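Local atomic coordinates of TarM (Staphylococcus aureus subsp. aureus 21178, PDB entry 4X7R), a protein that belongs to the GT-B group of glycosyltransferases, adding a large antiparallel beta-sheet to two Rossmann-like domains, and holds uridine-5'-diphosphate in this model. Residues K90-R95 / E142-I147; C164-Y169 / R179-N184; G173-S178 / Y192-K197. The protein carries 1 engineered substitution. One frame throughout, in Å; residues are numbered along the deposited sequence.

Interaction 1 (K90-R95 / E142-I147)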
loop_
_atom_site.group_PDB
_atom_site.type_symbol
_atom_site.label_atom_id
_atom_site.label_comp_id
_atom_site.label_asym_id
_atom_site.label_seq_id
_atom_site.Cartn_x
_atom_site.Cartn_y
_atom_site.Cartn_z
ATOM N N LYS A 90 3.969 5.461 37.419
ATOM C CA LYS A 90 3.637 5.915 38.768
ATOM C C LYS A 90 2.931 7.267 38.686
ATOM O O LYS A 90 1.906 7.438 39.338
ATOM C CB LYS A 90 4.898 5.998 39.647
ATOM C CG LYS A 90 4.605 6.366 41.115
ATOM C CD LYS A 90 5.854 6.304 41.999
ATOM C CE LYS A 90 5.530 6.157 43.476
ATOM N NZ LYS A 90 4.979 7.409 44.071
ATOM N N HIS A 91 3.453 8.202 37.850
ATOM C CA HIS A 91 2.903 9.537 37.585
ATOM C C HIS A 91 1.434 9.423 37.114
ATOM O O HIS A 91 0.560 10.085 37.674
ATOM C CB HIS A 91 3.774 10.267 36.529
ATOM C CG HIS A 91 3.194 11.534 35.960
ATOM N ND1 HIS A 91 2.599 11.572 34.683
ATOM C CD2 HIS A 91 3.157 12.780 36.493
ATOM C CE1 HIS A 91 2.209 12.827 34.510
ATOM N NE2 HIS A 91 2.524 13.591 35.574
ATOM N N ILE A 92 1.180 8.567 36.085
ATOM C CA ILE A 92 -0.160 8.331 35.522
ATOM C C ILE A 92 -1.129 7.791 36.609
ATOM O O ILE A 92 -2.250 8.292 36.727
ATOM C CB ILE A 92 -0.098 7.458 34.233
ATOM C CG1 ILE A 92 0.714 8.179 33.121
ATOM C CG2 ILE A 92 -1.513 7.071 33.734
ATOM C CD1 ILE A 92 1.039 7.329 31.905
ATOM N N SER A 93 -0.673 6.797 37.403
ATOM C CA SER A 93 -1.433 6.199 38.506
ATOM C C SER A 93 -1.780 7.237 39.572
ATOM O O SER A 93 -2.891 7.203 40.096
ATOM C CB SER A 93 -0.641 5.073 39.167
ATOM O OG SER A 93 -0.212 4.110 38.221
ATOM N N GLU A 94 -0.832 8.144 39.898
ATOM C CA GLU A 94 -1.027 9.185 40.920
ATOM C C GLU A 94 -2.097 10.189 40.538
ATOM O O GLU A 94 -2.824 10.651 41.409
ATOM C CB GLU A 94 0.283 9.916 41.268
ATOM C CG GLU A 94 1.274 9.132 42.127
ATOM C CD GLU A 94 0.775 8.486 43.410
ATOM O OE1 GLU A 94 -0.042 9.111 44.126
ATOM O OE2 GLU A 94 1.229 7.357 43.711
ATOM N N ARG A 95 -2.207 10.514 39.238
ATOM C CA ARG A 95 -3.197 11.455 38.704
ATOM C C ARG A 95 -4.613 10.886 38.774
ATOM O O ARG A 95 -5.577 11.651 38.738
ATOM C CB ARG A 95 -2.848 11.857 37.264
ATOM C CG ARG A 95 -1.540 12.625 37.160
ATOM C CD ARG A 95 -1.097 12.772 35.727
ATOM N NE ARG A 95 -1.919 13.737 34.999
ATOM C CZ ARG A 95 -1.655 14.161 33.770
ATOM N NH1 ARG A 95 -0.593 13.708 33.118
ATOM N NH2 ARG A 95 -2.451 15.039 33.182
ATOM N N GLU A 142 -4.233 16.017 27.195
ATOM C CA GLU A 142 -3.385 14.963 26.656
ATOM C C GLU A 142 -4.003 13.588 26.519
ATOM O O GLU A 142 -5.002 13.274 27.161
ATOM C CB GLU A 142 -2.064 14.882 27.432
ATOM C CG GLU A 142 -2.248 14.755 28.918
ATOM C CD GLU A 142 -1.060 15.224 29.723
ATOM O OE1 GLU A 142 -0.260 16.044 29.216
ATOM O OE2 GLU A 142 -0.938 14.773 30.880
ATOM N N ARG A 143 -3.361 12.754 25.691
ATOM C CA ARG A 143 -3.725 11.368 25.480
ATOM C C ARG A 143 -2.484 10.484 25.520
ATOM O O ARG A 143 -1.572 10.681 24.710
ATOM C CB ARG A 143 -4.477 11.172 24.145
ATOM C CG ARG A 143 -4.563 9.703 23.697
ATOM C CD ARG A 143 -5.401 9.496 22.457
ATOM N NE ARG A 143 -6.819 9.541 22.817
ATOM C CZ ARG A 143 -7.809 9.078 22.065
ATOM N NH1 ARG A 143 -7.552 8.513 20.894
ATOM N NH2 ARG A 143 -9.062 9.148 22.495
ATOM N N PHE A 144 -2.494 9.476 26.403
ATOM C CA PHE A 144 -1.482 8.429 26.451
ATOM C C PHE A 144 -2.089 7.182 25.759
ATOM O O PHE A 144 -3.185 6.727 26.133
ATOM C CB PHE A 144 -1.086 8.090 27.901
ATOM C CG PHE A 144 -0.298 9.168 28.598
ATOM C CD1 PHE A 144 -0.944 10.183 29.299
ATOM C CD2 PHE A 144 1.093 9.179 28.544
ATOM C CE1 PHE A 144 -0.215 11.194 29.925
ATOM C CE2 PHE A 144 1.825 10.178 29.199
ATOM C CZ PHE A 144 1.168 11.181 29.886
ATOM N N SER A 145 -1.368 6.650 24.760
ATOM C CA SER A 145 -1.738 5.463 23.993
ATOM C C SER A 145 -0.858 4.290 24.402
ATOM O O SER A 145 0.371 4.423 24.479
ATOM C CB SER A 145 -1.632 5.730 22.494
ATOM O OG SER A 145 -2.462 6.833 22.173
ATOM N N PHE A 146 -1.508 3.155 24.698
ATOM C CA PHE A 146 -0.892 1.910 25.163
ATOM C C PHE A 146 -1.238 0.724 24.271
ATOM O O PHE A 146 -2.336 0.659 23.723
ATOM C CB PHE A 146 -1.376 1.576 26.591
ATOM C CG PHE A 146 -1.187 2.627 27.661
ATOM C CD1 PHE A 146 -2.054 3.711 27.756
ATOM C CD2 PHE A 146 -0.205 2.481 28.634
ATOM C CE1 PHE A 146 -1.887 4.677 28.747
ATOM C CE2 PHE A 146 -0.040 3.444 29.632
ATOM C CZ PHE A 146 -0.885 4.535 29.688
ATOM N N ILE A 147 -0.293 -0.228 24.161
ATOM C CA ILE A 147 -0.416 -1.540 23.506
ATOM C C ILE A 147 0.142 -2.537 24.533
ATOM O O ILE A 147 1.281 -2.364 24.993
ATOM C CB ILE A 147 0.284 -1.647 22.140
ATOM C CG1 ILE A 147 -0.376 -0.713 21.100
ATOM C CG2 ILE A 147 0.278 -3.119 21.651
ATOM C CD1 ILE A 147 0.435 -0.444 19.895
#

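Interaction 2 (C164-Y169 / R179-N184)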
loop_
_atom_site.group_PDB
_atom_site.type_symbol
_atom_site.label_atom_id
_atom_site.label_comp_id
_atom_site.label_asym_id
_atom_site.label_seq_id
_atom_site.Cartn_x
_atom_site.Cartn_y
_atom_site.Cartn_z
ATOM N N CYS A 164 -1.294 19.061 18.772
ATOM C CA CYS A 164 -0.259 20.066 18.529
ATOM C C CYS A 164 1.152 19.564 18.886
ATOM O O CYS A 164 2.139 20.189 18.502
ATOM C CB CYS A 164 -0.587 21.380 19.235
ATOM S SG CYS A 164 -0.714 21.249 21.042
ATOM N N TYR A 165 1.255 18.419 19.580
ATOM C CA TYR A 165 2.525 17.868 20.029
ATOM C C TYR A 165 2.437 16.362 20.237
ATOM O O TYR A 165 1.423 15.878 20.724
ATOM C CB TYR A 165 2.901 18.575 21.364
ATOM C CG TYR A 165 4.367 18.522 21.719
ATOM C CD1 TYR A 165 5.296 19.306 21.043
ATOM C CD2 TYR A 165 4.826 17.711 22.757
ATOM C CE1 TYR A 165 6.655 19.256 21.364
ATOM C CE2 TYR A 165 6.185 17.652 23.083
ATOM C CZ TYR A 165 7.086 18.447 22.402
ATOM O OH TYR A 165 8.395 18.460 22.789
ATOM N N GLN A 166 3.506 15.624 19.881
ATOM C CA GLN A 166 3.596 14.181 20.099
ATOM C C GLN A 166 4.926 13.809 20.676
ATOM O O GLN A 166 5.956 14.386 20.311
ATOM C CB GLN A 166 3.419 13.334 18.814
ATOM C CG GLN A 166 2.137 13.619 18.081
ATOM C CD GLN A 166 2.106 12.793 16.846
ATOM O OE1 GLN A 166 3.065 12.767 16.059
ATOM N NE2 GLN A 166 1.001 12.098 16.665
ATOM N N VAL A 167 4.892 12.806 21.558
ATOM C CA VAL A 167 6.065 12.178 22.173
ATOM C C VAL A 167 5.936 10.664 21.907
ATOM O O VAL A 167 4.868 10.095 22.136
ATOM C CB VAL A 167 6.188 12.509 23.684
ATOM C CG1 VAL A 167 7.437 11.887 24.281
ATOM C CG2 VAL A 167 6.157 14.027 23.928
ATOM N N PHE A 168 7.014 10.034 21.424
ATOM C CA PHE A 168 7.061 8.595 21.206
ATOM C C PHE A 168 7.916 7.961 22.290
ATOM O O PHE A 168 8.982 8.494 22.605
ATOM C CB PHE A 168 7.606 8.266 19.803
ATOM C CG PHE A 168 6.751 8.805 18.687
ATOM C CD1 PHE A 168 5.373 8.614 18.686
ATOM C CD2 PHE A 168 7.328 9.421 17.589
ATOM C CE1 PHE A 168 4.579 9.094 17.636
ATOM C CE2 PHE A 168 6.534 9.870 16.522
ATOM C CZ PHE A 168 5.165 9.724 16.565
ATOM N N TYR A 169 7.476 6.794 22.819
ATOM C CA TYR A 169 8.135 6.088 23.913
ATOM C C TYR A 169 8.592 4.726 23.467
ATOM O O TYR A 169 7.859 4.029 22.742
ATOM C CB TYR A 169 7.197 5.945 25.123
ATOM C CG TYR A 169 6.730 7.260 25.691
ATOM C CD1 TYR A 169 5.631 7.917 25.156
ATOM C CD2 TYR A 169 7.371 7.837 26.787
ATOM C CE1 TYR A 169 5.202 9.136 25.669
ATOM C CE2 TYR A 169 6.937 9.047 27.325
ATOM C CZ TYR A 169 5.853 9.697 26.755
ATOM O OH TYR A 169 5.431 10.908 27.249
ATOM N N ARG A 179 7.917 15.979 19.052
ATOM C CA ARG A 179 7.752 16.803 17.849
ATOM C C ARG A 179 6.518 17.662 17.873
ATOM O O ARG A 179 5.484 17.266 18.441
ATOM C CB ARG A 179 7.762 15.940 16.568
ATOM C CG ARG A 179 6.527 15.071 16.385
ATOM C CD ARG A 179 6.843 13.914 15.466
ATOM N NE ARG A 179 5.613 13.243 15.056
ATOM C CZ ARG A 179 5.499 12.517 13.959
ATOM N NH1 ARG A 179 6.540 12.349 13.159
ATOM N NH2 ARG A 179 4.345 11.947 13.655
ATOM N N ASN A 180 6.624 18.833 17.222
ATOM C CA ASN A 180 5.510 19.769 17.132
ATOM C C ASN A 180 4.647 19.370 15.983
ATOM O O ASN A 180 5.169 18.888 14.979
ATOM C CB ASN A 180 5.995 21.207 16.942
ATOM C CG ASN A 180 6.697 21.738 18.153
ATOM O OD1 ASN A 180 7.906 21.753 18.218
ATOM N ND2 ASN A 180 5.956 22.118 19.165
ATOM N N ILE A 181 3.336 19.543 16.129
ATOM C CA ILE A 181 2.371 19.219 15.072
ATOM C C ILE A 181 1.569 20.477 14.791
ATOM O O ILE A 181 1.013 21.050 15.714
ATOM C CB ILE A 181 1.439 17.995 15.418
ATOM C CG1 ILE A 181 2.227 16.706 15.753
ATOM C CG2 ILE A 181 0.349 17.760 14.335
ATOM C CD1 ILE A 181 2.974 16.095 14.618
ATOM N N ASN A 182 1.554 20.923 13.529
ATOM C CA ASN A 182 0.795 22.101 13.098
ATOM C C ASN A 182 -0.660 21.628 13.057
ATOM O O ASN A 182 -1.024 20.870 12.167
ATOM C CB ASN A 182 1.295 22.539 11.696
ATOM C CG ASN A 182 0.588 23.714 11.057
ATOM O OD1 ASN A 182 -0.376 24.277 11.573
ATOM N ND2 ASN A 182 1.059 24.097 9.889
ATOM N N ALA A 183 -1.442 21.981 14.064
ATOM C CA ALA A 183 -2.846 21.580 14.216
ATOM C C ALA A 183 -3.781 21.964 13.042
ATOM O O ALA A 183 -4.793 21.288 12.832
ATOM C CB ALA A 183 -3.397 22.109 15.531
ATOM N N ASN A 184 -3.422 23.006 12.264
ATOM C CA ASN A 184 -4.216 23.464 11.119
ATOM C C ASN A 184 -4.226 22.477 9.962
ATOM O O ASN A 184 -5.266 22.338 9.321
ATOM C CB ASN A 184 -3.787 24.864 10.647
ATOM C CG ASN A 184 -4.006 25.971 11.673
ATOM O OD1 ASN A 184 -3.106 26.759 11.960
ATOM N ND2 ASN A 184 -5.194 26.059 12.265
#

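Interaction 3 (G173-S178 / Y192-K197)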
loop_
_atom_site.group_PDB
_atom_site.type_symbol
_atom_site.label_atom_id
_atom_site.label_comp_id
_atom_site.label_asym_id
_atom_site.label_seq_id
_atom_site.Cartn_x
_atom_site.Cartn_y
_atom_site.Cartn_z
ATOM N N GLY A 173 9.388 2.329 27.933
ATOM C CA GLY A 173 8.579 3.464 28.361
ATOM C C GLY A 173 9.317 4.783 28.448
ATOM O O GLY A 173 8.833 5.711 29.103
ATOM N N TYR A 174 10.476 4.894 27.779
ATOM C CA TYR A 174 11.253 6.141 27.772
ATOM C C TYR A 174 10.998 6.949 26.487
ATOM O O TYR A 174 10.977 6.365 25.402
ATOM C CB TYR A 174 12.761 5.847 27.913
ATOM C CG TYR A 174 13.132 5.212 29.236
ATOM C CD1 TYR A 174 13.404 5.994 30.358
ATOM C CD2 TYR A 174 13.186 3.834 29.374
ATOM C CE1 TYR A 174 13.747 5.409 31.579
ATOM C CE2 TYR A 174 13.483 3.243 30.594
ATOM C CZ TYR A 174 13.794 4.029 31.687
ATOM O OH TYR A 174 14.130 3.403 32.863
ATOM N N PRO A 175 10.891 8.284 26.560
ATOM C CA PRO A 175 10.705 9.076 25.315
ATOM C C PRO A 175 11.969 9.111 24.477
ATOM O O PRO A 175 13.054 9.242 25.044
ATOM C CB PRO A 175 10.359 10.485 25.815
ATOM C CG PRO A 175 10.894 10.526 27.232
ATOM C CD PRO A 175 10.907 9.139 27.771
ATOM N N TYR A 176 11.834 8.990 23.126
ATOM C CA TYR A 176 12.989 8.969 22.222
ATOM C C TYR A 176 12.913 10.006 21.117
ATOM O O TYR A 176 13.945 10.377 20.551
ATOM C CB TYR A 176 13.306 7.531 21.693
ATOM C CG TYR A 176 12.217 6.909 20.837
ATOM C CD1 TYR A 176 11.126 6.269 21.419
ATOM C CD2 TYR A 176 12.248 7.013 19.448
ATOM C CE1 TYR A 176 10.123 5.696 20.641
ATOM C CE2 TYR A 176 11.238 6.457 18.658
ATOM C CZ TYR A 176 10.166 5.820 19.263
ATOM O OH TYR A 176 9.169 5.245 18.516
ATOM N N ILE A 177 11.686 10.476 20.820
ATOM C CA ILE A 177 11.358 11.505 19.832
ATOM C C ILE A 177 10.194 12.329 20.398
ATOM O O ILE A 177 9.240 11.749 20.929
ATOM C CB ILE A 177 10.982 10.914 18.418
ATOM C CG1 ILE A 177 12.194 10.328 17.705
ATOM C CG2 ILE A 177 10.318 11.982 17.512
ATOM C CD1 ILE A 177 11.890 9.662 16.403
ATOM N N SER A 178 10.275 13.678 20.268
ATOM C CA SER A 178 9.231 14.643 20.624
ATOM C C SER A 178 9.125 15.563 19.415
ATOM O O SER A 178 10.140 15.818 18.768
ATOM C CB SER A 178 9.582 15.450 21.876
ATOM O OG SER A 178 10.737 16.234 21.656
ATOM N N TYR A 192 12.544 16.575 17.690
ATOM C CA TYR A 192 13.728 16.377 18.529
ATOM C C TYR A 192 13.917 14.902 18.783
ATOM O O TYR A 192 13.034 14.234 19.324
ATOM C CB TYR A 192 13.616 17.143 19.863
ATOM C CG TYR A 192 14.839 17.062 20.758
ATOM C CD1 TYR A 192 16.121 17.264 20.244
ATOM C CD2 TYR A 192 14.711 16.855 22.129
ATOM C CE1 TYR A 192 17.248 17.189 21.059
ATOM C CE2 TYR A 192 15.830 16.833 22.966
ATOM C CZ TYR A 192 17.099 16.965 22.420
ATOM O OH TYR A 192 18.210 16.976 23.234
ATOM N N VAL A 193 15.080 14.413 18.415
ATOM C CA VAL A 193 15.453 13.035 18.648
ATOM C C VAL A 193 16.291 13.081 19.922
ATOM O O VAL A 193 17.463 13.476 19.902
ATOM C CB VAL A 193 16.168 12.386 17.426
ATOM C CG1 VAL A 193 16.533 10.931 17.709
ATOM C CG2 VAL A 193 15.303 12.479 16.175
ATOM N N LEU A 194 15.638 12.754 21.042
ATOM C CA LEU A 194 16.214 12.765 22.397
ATOM C C LEU A 194 17.434 11.902 22.497
ATOM O O LEU A 194 18.391 12.332 23.119
ATOM C CB LEU A 194 15.176 12.334 23.439
ATOM C CG LEU A 194 14.091 13.348 23.789
ATOM C CD1 LEU A 194 12.965 13.388 22.745
ATOM C CD2 LEU A 194 13.486 13.005 25.102
ATOM N N VAL A 195 17.430 10.716 21.827
ATOM C CA VAL A 195 18.529 9.734 21.853
ATOM C C VAL A 195 19.884 10.195 21.340
ATOM O O VAL A 195 20.888 9.768 21.900
ATOM C CB VAL A 195 18.148 8.302 21.401
ATOM C CG1 VAL A 195 17.048 7.760 22.282
ATOM C CG2 VAL A 195 17.738 8.236 19.928
ATOM N N ASN A 196 19.935 11.068 20.323
ATOM C CA ASN A 196 21.216 11.590 19.822
ATOM C C ASN A 196 21.336 13.114 19.989
ATOM O O ASN A 196 22.282 13.707 19.467
ATOM C CB ASN A 196 21.469 11.153 18.364
ATOM C CG ASN A 196 20.457 11.609 17.342
ATOM O OD1 ASN A 196 19.491 12.312 17.642
ATOM N ND2 ASN A 196 20.663 11.212 16.089
ATOM N N LYS A 197 20.366 13.750 20.690
ATOM C CA LYS A 197 20.322 15.198 20.909
ATOM C C LYS A 197 20.309 15.996 19.592
ATOM O O LYS A 197 20.881 17.090 19.519
ATOM C CB LYS A 197 21.450 15.707 21.853
ATOM C CG LYS A 197 21.603 15.031 23.228
ATOM C CD LYS A 197 22.290 15.983 24.282
ATOM C CE LYS A 197 23.720 16.443 23.959
ATOM N NZ LYS A 197 24.389 17.152 25.107
#

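Interaction 1 (K90-R95 / E142-I147)
Ile92 and Phe144 mark where the two backbones pass nearest, their CA atoms 9.2 Å apart. The axes of helix 90-95 and strand 142-147 come no nearer than 12.3 Å, with 124° between their N-to-C directions, a spacing that only side chains bridge. In the middle, Ile92 CD1 sits over one face of the Phe144 ring, 4.0 Å from its centroid and close to the ring normal, which is a CH-pi contact. Ile92 CD1 also meets Phe146, at the ring edge, 4.1 Å from CZ. At the far end Arg95 bends at chi3 (73°) and brings the end of its guanidinium to Glu142, where NH1 and NH2 both bond to OE2, at 2.5 Å and 2.8 Å respectively. OE2 lies in the guanidinium plane, yet the carboxylate is turned 66° from it: NH1 approaches nearly along the C-O bond, whereas NH2 comes from above the carboxylate plane. One oxygen thus takes both donors of this salt bridge. Arg95 also makes a cation-pi contact with Phe134. Strand 129-136 borders the site, with Ile132 against Ile92 and Phe146, while from helix 86-95 Leu88 touches Phe144 and Tyr89 touches Phe146, so the helix is packed onto one face of the antiparallel sheet.

Interaction 2 (C164-Y169 / R179-N184)
Arg179 runs alongside its strand partner Gln166, pointing the same way, and its side chain can be followed atom by atom. From CB, chi1 of 71° places Arg179 CG between the backbone N and the carbonyl carbon, 4.0 Å from Gln166 O. The chain then runs extended through CD, which is near both Gln166 OE1 and Phe168 CE2. At the tip, Arg179 NE and NH2 each bond to Gln166 OE1 at 2.8 Å. Both donors lie in the plane of the amide carbonyl, and amide and guanidinium are only 8° from coplanar, so the fork fixes the rotation of both groups. Phe168 CE2 covers one guanidinium face, 3.7 Å above its centre, with the ring inclined by 59°. Ile181 CD1 approaches the same Gln166 OE1 to 3.6 Å. Beneath these side chains Gln166 and Arg179 form an antiparallel hydrogen-bonded pair, Gln166 N to Arg179 O 2.9 Å and Arg179 N to Gln166 O 2.8 Å. Bound SUS and IDS sugars lie about 7 Å from the Arg179 side chain. The hairpin is flanked by strand 187-193, where Val188 and Thr191 touch Arg179, and by strand 150-157, where Cys164 and Tyr165 face Thr156 in a classic beta bulge.

Interaction 3 (G173-S178 / Y192-K197)
Tyr192 N donates to Ser178 O at 2.7 Å and 176°, the shortest and straightest bond of this contact. The return bond, Ser178 N to Tyr192 O, measures 3.0 Å and lies in the carbonyl plane, so the two residues form an antiparallel hydrogen-bonded pair. Tyr192 O has a further neighbour in Ile177 CA, whose C-H points at it from 3.2 Å. Beyond this pair the pairing slackens: Leu194 N reaches Tyr176 O in a weak bond, bent to 125°, as segment 192-197 leaves the strand and turns.

Side chains add to the backbone bonds at Ser178 and Tyr192 and carry more of the contact towards Pro175 and Leu194. With chi1 at 63°, Ser178 OG is swung alongside Tyr192 CB, 3.5 Å away, at the edge of the tyrosine ring; the ring itself has Leu194 N over one face. Leu194 is the widest bridge, because its two methyls divide the work. Leu194 CD1 lies against the backbone of the opposite strand, 3.7 Å from Ser178 N and about as near Ile177 N, and also borders Ser178 OG, whereas Leu194 CD2 meets Pro175 CB at 4.1 Å. Val195 CG1 adds an apolar touch on Tyr176 CB at 3.8 Å. On the face opposite Ser178 and Tyr192, Ile177 CG1 and Val193 CG2 run side by side and point the same way, 4.1 Å apart. Val193 in turn packs on Phe73 of helix 69-78 and Leu206 of helix 203-214, and Tyr176 on Lys74 and Ser77 of the former. Backbone pairing at one end and aliphatic closure at the other mark the open end of the beta hairpin formed by strands 175-182 and 187-193, consecutive members of an antiparallel meander.

All three contacts reach the same antiparallel sheet. Interactions 2 and 3 share strand 175-182 and lie on its two edges: strand 163-169 on one, strand 187-193 on the other. They meet directly, with probable hydrogen bonds from Phe168 N to Ile177 O and from Tyr176 N to Phe168 O. Both rest on backbone pairing, supplemented by an amide-guanidinium fork in interaction 2 and by aliphatic packing in interaction 3, and both are partly buried. Interaction 1, the buried one, instead packs a helix on the sheet through side chains alone, and touches interaction 2 where Phe144 CE2 comes 4.2 Å from Tyr169 OH. Interactions 1 and 3 do not touch.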